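Local coordinates for monosaccharide ABC transporter substrate-binding protein, CUT2 family (Bradyrhizobium sp., PDB 4YHS) that probably captures a monosaccharide in the periplasm and delivers it to an ABC importer of the CUT2 family, at residues D297-Q302 and N342-D347; V162-M167 and L274-T279. All blocks are in the same frame, centred on the assembly; numbering follows the deposited sequence.

Contact 1 (D297-Q302 and N342-D347)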
loop_
_atom_site.group_PDB
_atom_site.type_symbol
_atom_site.label_atom_id
_atom_site.label_comp_id
_atom_site.label_asym_id
_atom_site.label_seq_id
_atom_site.Cartn_x
_atom_site.Cartn_y
_atom_site.Cartn_z
ATOM N N ASP A 297 -0.214 0.076 -5.036
ATOM C CA ASP A 297 1.068 0.453 -4.389
ATOM C C ASP A 297 2.098 -0.658 -4.475
ATOM O O ASP A 297 3.210 -0.531 -3.943
ATOM C CB ASP A 297 0.873 0.872 -2.924
ATOM C CG ASP A 297 0.575 -0.289 -1.979
ATOM O OD1 ASP A 297 0.175 -1.367 -2.431
ATOM O OD2 ASP A 297 0.694 -0.075 -0.764
ATOM N N SER A 298 1.758 -1.694 -5.222
ATOM C CA SER A 298 2.678 -2.821 -5.413
ATOM C C SER A 298 3.225 -3.285 -4.050
ATOM O O SER A 298 4.450 -3.317 -3.822
ATOM C CB SER A 298 3.847 -2.435 -6.341
ATOM O OG SER A 298 3.414 -2.165 -7.654
HETATM N N MSE A 299 2.329 -3.612 -3.122
HETATM C CA MSE A 299 2.773 -3.964 -1.761
HETATM C C MSE A 299 3.646 -5.209 -1.720
HETATM O O MSE A 299 4.495 -5.352 -0.838
HETATM C CB MSE A 299 1.571 -4.137 -0.814
HETATM C CG MSE A 299 0.923 -5.504 -0.683
HETATM SE SE MSE A 299 -0.045 -6.054 -2.298
HETATM C CE MSE A 299 -1.729 -5.023 -2.131
ATOM N N VAL A 300 3.468 -6.099 -2.678
ATOM C CA VAL A 300 4.373 -7.245 -2.799
ATOM C C VAL A 300 5.836 -6.782 -2.980
ATOM O O VAL A 300 6.763 -7.264 -2.296
ATOM C CB VAL A 300 3.991 -8.153 -3.989
ATOM C CG1 VAL A 300 4.970 -9.273 -4.128
ATOM C CG2 VAL A 300 2.589 -8.723 -3.855
ATOM N N ILE A 301 6.013 -5.843 -3.896
ATOM C CA ILE A 301 7.304 -5.250 -4.200
ATOM C C ILE A 301 7.872 -4.441 -3.012
ATOM O O ILE A 301 9.087 -4.413 -2.820
ATOM C CB ILE A 301 7.222 -4.343 -5.461
ATOM C CG1 ILE A 301 6.630 -5.104 -6.685
ATOM C CG2 ILE A 301 8.600 -3.812 -5.800
ATOM C CD1 ILE A 301 7.332 -6.429 -7.050
ATOM N N GLN A 302 7.013 -3.781 -2.214
ATOM C CA GLN A 302 7.476 -3.183 -0.962
ATOM C C GLN A 302 8.137 -4.242 -0.084
ATOM O O GLN A 302 9.221 -3.996 0.462
ATOM C CB GLN A 302 6.330 -2.503 -0.231
ATOM C CG GLN A 302 5.887 -1.233 -0.937
ATOM C CD GLN A 302 4.681 -0.606 -0.291
ATOM O OE1 GLN A 302 4.674 -0.346 0.917
ATOM N NE2 GLN A 302 3.630 -0.377 -1.082
ATOM N N ASN A 342 2.737 -8.850 -8.687
ATOM C CA ASN A 342 3.457 -7.634 -8.265
ATOM C C ASN A 342 2.581 -6.734 -7.371
ATOM O O ASN A 342 3.092 -5.860 -6.661
ATOM C CB ASN A 342 3.936 -6.841 -9.463
ATOM C CG ASN A 342 5.012 -7.555 -10.222
ATOM O OD1 ASN A 342 5.627 -8.504 -9.705
ATOM N ND2 ASN A 342 5.254 -7.125 -11.456
ATOM N N ILE A 343 1.257 -6.934 -7.423
ATOM C CA ILE A 343 0.349 -5.965 -6.782
ATOM C C ILE A 343 -0.662 -6.576 -5.846
ATOM O O ILE A 343 -1.325 -5.831 -5.142
ATOM C CB ILE A 343 -0.429 -5.090 -7.824
ATOM C CG1 ILE A 343 -1.291 -5.935 -8.775
ATOM C CG2 ILE A 343 0.563 -4.251 -8.634
ATOM C CD1 ILE A 343 -2.229 -5.085 -9.636
ATOM N N LEU A 344 -0.731 -7.903 -5.816
ATOM C CA LEU A 344 -1.579 -8.658 -4.896
ATOM C C LEU A 344 -0.931 -10.007 -4.627
ATOM O O LEU A 344 -0.098 -10.471 -5.422
ATOM C CB LEU A 344 -2.962 -8.867 -5.482
ATOM C CG LEU A 344 -4.002 -7.741 -5.466
ATOM C CD1 LEU A 344 -5.224 -8.188 -6.274
ATOM C CD2 LEU A 344 -4.379 -7.418 -4.046
ATOM N N PRO A 345 -1.336 -10.680 -3.540
ATOM C CA PRO A 345 -0.878 -12.064 -3.442
ATOM C C PRO A 345 -1.543 -12.933 -4.497
ATOM O O PRO A 345 -2.639 -12.587 -4.941
ATOM C CB PRO A 345 -1.314 -12.475 -2.033
ATOM C CG PRO A 345 -2.514 -11.636 -1.773
ATOM C CD PRO A 345 -2.217 -10.309 -2.408
ATOM N N PRO A 346 -0.913 -14.049 -4.896
ATOM C CA PRO A 346 -1.606 -14.979 -5.790
ATOM C C PRO A 346 -2.900 -15.462 -5.143
ATOM O O PRO A 346 -2.925 -15.556 -3.909
ATOM C CB PRO A 346 -0.600 -16.139 -5.942
ATOM C CG PRO A 346 0.751 -15.480 -5.615
ATOM C CD PRO A 346 0.433 -14.528 -4.535
ATOM N N ASP A 347 -3.933 -15.752 -5.925
ATOM C CA ASP A 347 -5.098 -16.465 -5.379
ATOM C C ASP A 347 -4.683 -17.767 -4.720
ATOM O O ASP A 347 -3.859 -18.501 -5.237
ATOM C CB ASP A 347 -6.112 -16.775 -6.472
ATOM C CG ASP A 347 -6.611 -15.537 -7.167
ATOM O OD1 ASP A 347 -7.450 -14.846 -6.588
ATOM O OD2 ASP A 347 -6.163 -15.267 -8.287
HETATM O O HOH W 1 -0.612 -3.263 -4.929
#
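Asn342 turns its backbone O into the first turn of helix 299-314, where it meets Ser298 CA at 3.3 Å in a CA-H...O contact and lies against Val300 CB and Ile301 CG1. Buried among these mostly carbon neighbours, this O finds no hydrogen-bond donor. The Asn342 amide and Ile301 cross obliquely, OD1 coming within 3.8 Å of Ile301 CD1. Ile343 sends CG2 to Ser298 OG (3.7 Å), a hydroxyl hydrogen-bonded with Tyr29 OH. The backbone O of Ile343 takes a hydrogen bond from a water 2.7 Å away, which also donates to Asp297 OD1, bridging the two segments. SE and CE of selenomethionine Met299 both pack tightly on this Ile343 O, at 3.1 Å. CG of Met299 stands between its backbone N and carbonyl carbon (chi1 89°), and bends at the next two torsions fold the chain back until CE lies 4.1 Å from Leu344 CD2. The backbone O of Leu344 rests 3.6 Å from Val300 CG2, and Pro345 continues past that methyl. Tyr72 and Val76 of helix 71-87 also pack on Met299. The contact lays a C-terminal loop over the start of helix 299-314, which follows strand 293-296, in a two-lobed periplasmic binding protein fold.

Contact 2 (V162-M167 and L274-T279)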
loop_
_atom_site.group_PDB
_atom_site.type_symbol
_atom_site.label_atom_id
_atom_site.label_comp_id
_atom_site.label_asym_id
_atom_site.label_seq_id
_atom_site.Cartn_x
_atom_site.Cartn_y
_atom_site.Cartn_z
ATOM N N VAL A 162 5.092 3.569 0.709
ATOM C CA VAL A 162 4.513 4.649 -0.106
ATOM C C VAL A 162 3.704 5.594 0.767
ATOM O O VAL A 162 3.530 5.332 1.968
ATOM C CB VAL A 162 3.609 4.095 -1.235
ATOM C CG1 VAL A 162 4.361 3.020 -2.017
ATOM C CG2 VAL A 162 2.287 3.533 -0.677
ATOM N N SER A 163 3.249 6.700 0.165
ATOM C CA SER A 163 2.366 7.678 0.829
ATOM C C SER A 163 0.929 7.577 0.368
ATOM O O SER A 163 0.686 7.483 -0.844
ATOM C CB SER A 163 2.863 9.108 0.549
ATOM O OG SER A 163 1.960 10.079 1.068
ATOM N N PHE A 164 -0.022 7.611 1.320
ATOM C CA PHE A 164 -1.441 7.604 0.973
ATOM C C PHE A 164 -1.839 8.946 0.347
ATOM O O PHE A 164 -2.853 9.011 -0.319
ATOM C CB PHE A 164 -2.316 7.272 2.187
ATOM C CG PHE A 164 -2.776 5.826 2.211
ATOM C CD1 PHE A 164 -3.778 5.397 1.369
ATOM C CD2 PHE A 164 -2.177 4.915 3.068
ATOM C CE1 PHE A 164 -4.187 4.073 1.372
ATOM C CE2 PHE A 164 -2.595 3.598 3.083
ATOM C CZ PHE A 164 -3.591 3.179 2.239
ATOM N N TYR A 165 -1.017 9.994 0.519
ATOM C CA TYR A 165 -1.278 11.238 -0.208
ATOM C C TYR A 165 -1.221 10.935 -1.704
ATOM O O TYR A 165 -2.107 11.311 -2.488
ATOM C CB TYR A 165 -0.261 12.331 0.138
ATOM C CG TYR A 165 -0.476 13.609 -0.646
ATOM C CD1 TYR A 165 0.088 13.785 -1.899
ATOM C CD2 TYR A 165 -1.253 14.638 -0.138
ATOM C CE1 TYR A 165 -0.114 14.938 -2.620
ATOM C CE2 TYR A 165 -1.475 15.787 -0.869
ATOM C CZ TYR A 165 -0.887 15.934 -2.096
ATOM O OH TYR A 165 -1.081 17.081 -2.809
ATOM N N THR A 166 -0.177 10.209 -2.095
ATOM C CA THR A 166 0.042 9.867 -3.502
ATOM C C THR A 166 -1.016 8.903 -4.029
ATOM O O THR A 166 -1.437 9.007 -5.188
ATOM C CB THR A 166 1.452 9.238 -3.714
ATOM O OG1 THR A 166 2.426 10.053 -3.069
ATOM C CG2 THR A 166 1.786 9.093 -5.217
HETATM N N MSE A 167 -1.440 7.935 -3.217
HETATM C CA MSE A 167 -2.571 7.101 -3.614
HETATM C C MSE A 167 -3.830 7.915 -3.936
HETATM O O MSE A 167 -4.511 7.649 -4.945
HETATM C CB MSE A 167 -2.906 6.084 -2.529
HETATM C CG MSE A 167 -1.763 5.144 -2.186
HETATM SE SE MSE A 167 -1.470 3.825 -3.599
HETATM C CE MSE A 167 -2.800 2.520 -2.960
ATOM N N LEU A 274 -14.675 3.896 -8.252
ATOM C CA LEU A 274 -13.228 3.899 -8.110
ATOM C C LEU A 274 -12.872 3.710 -6.657
ATOM O O LEU A 274 -13.642 4.106 -5.770
ATOM C CB LEU A 274 -12.623 5.204 -8.649
ATOM C CG LEU A 274 -12.650 5.527 -10.144
ATOM C CD1 LEU A 274 -13.921 6.263 -10.543
ATOM C CD2 LEU A 274 -11.434 6.362 -10.472
ATOM N N ALA A 275 -11.722 3.073 -6.413
ATOM C CA ALA A 275 -11.149 2.984 -5.079
ATOM C C ALA A 275 -9.802 3.717 -5.092
ATOM O O ALA A 275 -9.193 3.856 -6.165
ATOM C CB ALA A 275 -10.974 1.515 -4.647
ATOM N N PHE A 276 -9.334 4.197 -3.935
ATOM C CA PHE A 276 -7.997 4.804 -3.893
ATOM C C PHE A 276 -6.946 3.845 -3.324
ATOM O O PHE A 276 -5.813 4.253 -3.041
ATOM C CB PHE A 276 -7.976 6.149 -3.126
ATOM C CG PHE A 276 -8.328 6.070 -1.662
ATOM C CD1 PHE A 276 -7.346 5.868 -0.697
ATOM C CD2 PHE A 276 -9.631 6.298 -1.248
ATOM C CE1 PHE A 276 -7.668 5.844 0.672
ATOM C CE2 PHE A 276 -9.952 6.298 0.099
ATOM C CZ PHE A 276 -8.976 6.062 1.061
ATOM N N TYR A 277 -7.292 2.566 -3.286
ATOM C CA TYR A 277 -6.287 1.538 -2.987
ATOM C C TYR A 277 -6.776 0.155 -3.482
ATOM O O TYR A 277 -7.925 -0.007 -3.934
ATOM C CB TYR A 277 -5.917 1.551 -1.472
ATOM C CG TYR A 277 -6.988 1.181 -0.475
ATOM C CD1 TYR A 277 -7.161 -0.146 -0.065
ATOM C CD2 TYR A 277 -7.796 2.149 0.101
ATOM C CE1 TYR A 277 -8.118 -0.492 0.847
ATOM C CE2 TYR A 277 -8.780 1.807 1.011
ATOM C CZ TYR A 277 -8.930 0.493 1.393
ATOM O OH TYR A 277 -9.908 0.148 2.292
HETATM N N MSE A 278 -5.875 -0.833 -3.461
HETATM C CA MSE A 278 -6.108 -2.105 -4.148
HETATM C C MSE A 278 -6.375 -3.260 -3.195
HETATM O O MSE A 278 -5.694 -3.386 -2.169
HETATM C CB MSE A 278 -4.884 -2.448 -5.011
HETATM C CG MSE A 278 -5.010 -3.724 -5.805
HETATM SE SE MSE A 278 -6.461 -3.630 -7.151
HETATM C CE MSE A 278 -5.803 -2.153 -8.241
ATOM N N THR A 279 -7.361 -4.085 -3.558
ATOM C CA THR A 279 -7.744 -5.305 -2.814
ATOM C C THR A 279 -8.122 -6.359 -3.838
ATOM O O THR A 279 -8.380 -6.012 -4.986
ATOM C CB THR A 279 -8.940 -5.113 -1.920
ATOM O OG1 THR A 279 -10.069 -4.807 -2.734
ATOM C CG2 THR A 279 -8.713 -4.007 -0.882
#
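Met167, in the first turn of helix 164-178, and Phe276, just past the end of strand 272-275, make the nearest backbone approach, their CA atoms 5.9 Å apart. Ser163 caps that helix, its OG accepting from Tyr165 N at 3.0 Å. Selenomethionine Met167 points at the chain after the strand: its CB and CE both lie 3.5 Å from Phe276 O, a buried carbonyl with no polar partner, and CE reaches Tyr277 CB at 3.6 Å. Phe164 and Phe276 cross at about a right angle, CE1 to CE1 4.0 Å, and Phe164 meets the edge of the Phe276 ring. CG of Phe276 sits between its own backbone N and carbonyl carbon (chi1 63°), which turns this edge to the helix, while Tyr277 CD2 lies over one of its faces. Tyr277 CB in turn approaches the edge of the Phe164 ring. Replacing Phe164 with an alanine would probably leave the Phe276 edge and Tyr277 CB without their aromatic neighbour and open a gap beside Trp199, whose ring also meets Phe164. The side chain of Tyr277 comes within about 3 Å of a bound Bis-Tris molecule, placing this aromatic cluster beside the probable ligand pocket in the cleft of a periplasmic binding protein.

The centres of contact 1 and contact 2 lie 13 Å apart, and the two touch directly. Asp297, which shares the bridging water of contact 1, packs its CB 3.8 Å from SE of Met167 and equally close to Val162 CG2. Gln302 NE2, the donor to Asp297 O, lies 3.6 Å from Val162 CG1. Leu344 CD2 also approaches Thr279 C at 3.9 Å, so both segments of contact 2 meet contact 1. Of the two, contact 2 carries the residue beside the bound Bis-Tris, Tyr277; the ligand probably comes from the crystallisation liquor but may mark the sugar pocket. Along the chain, contact 2 closes before contact 1 opens.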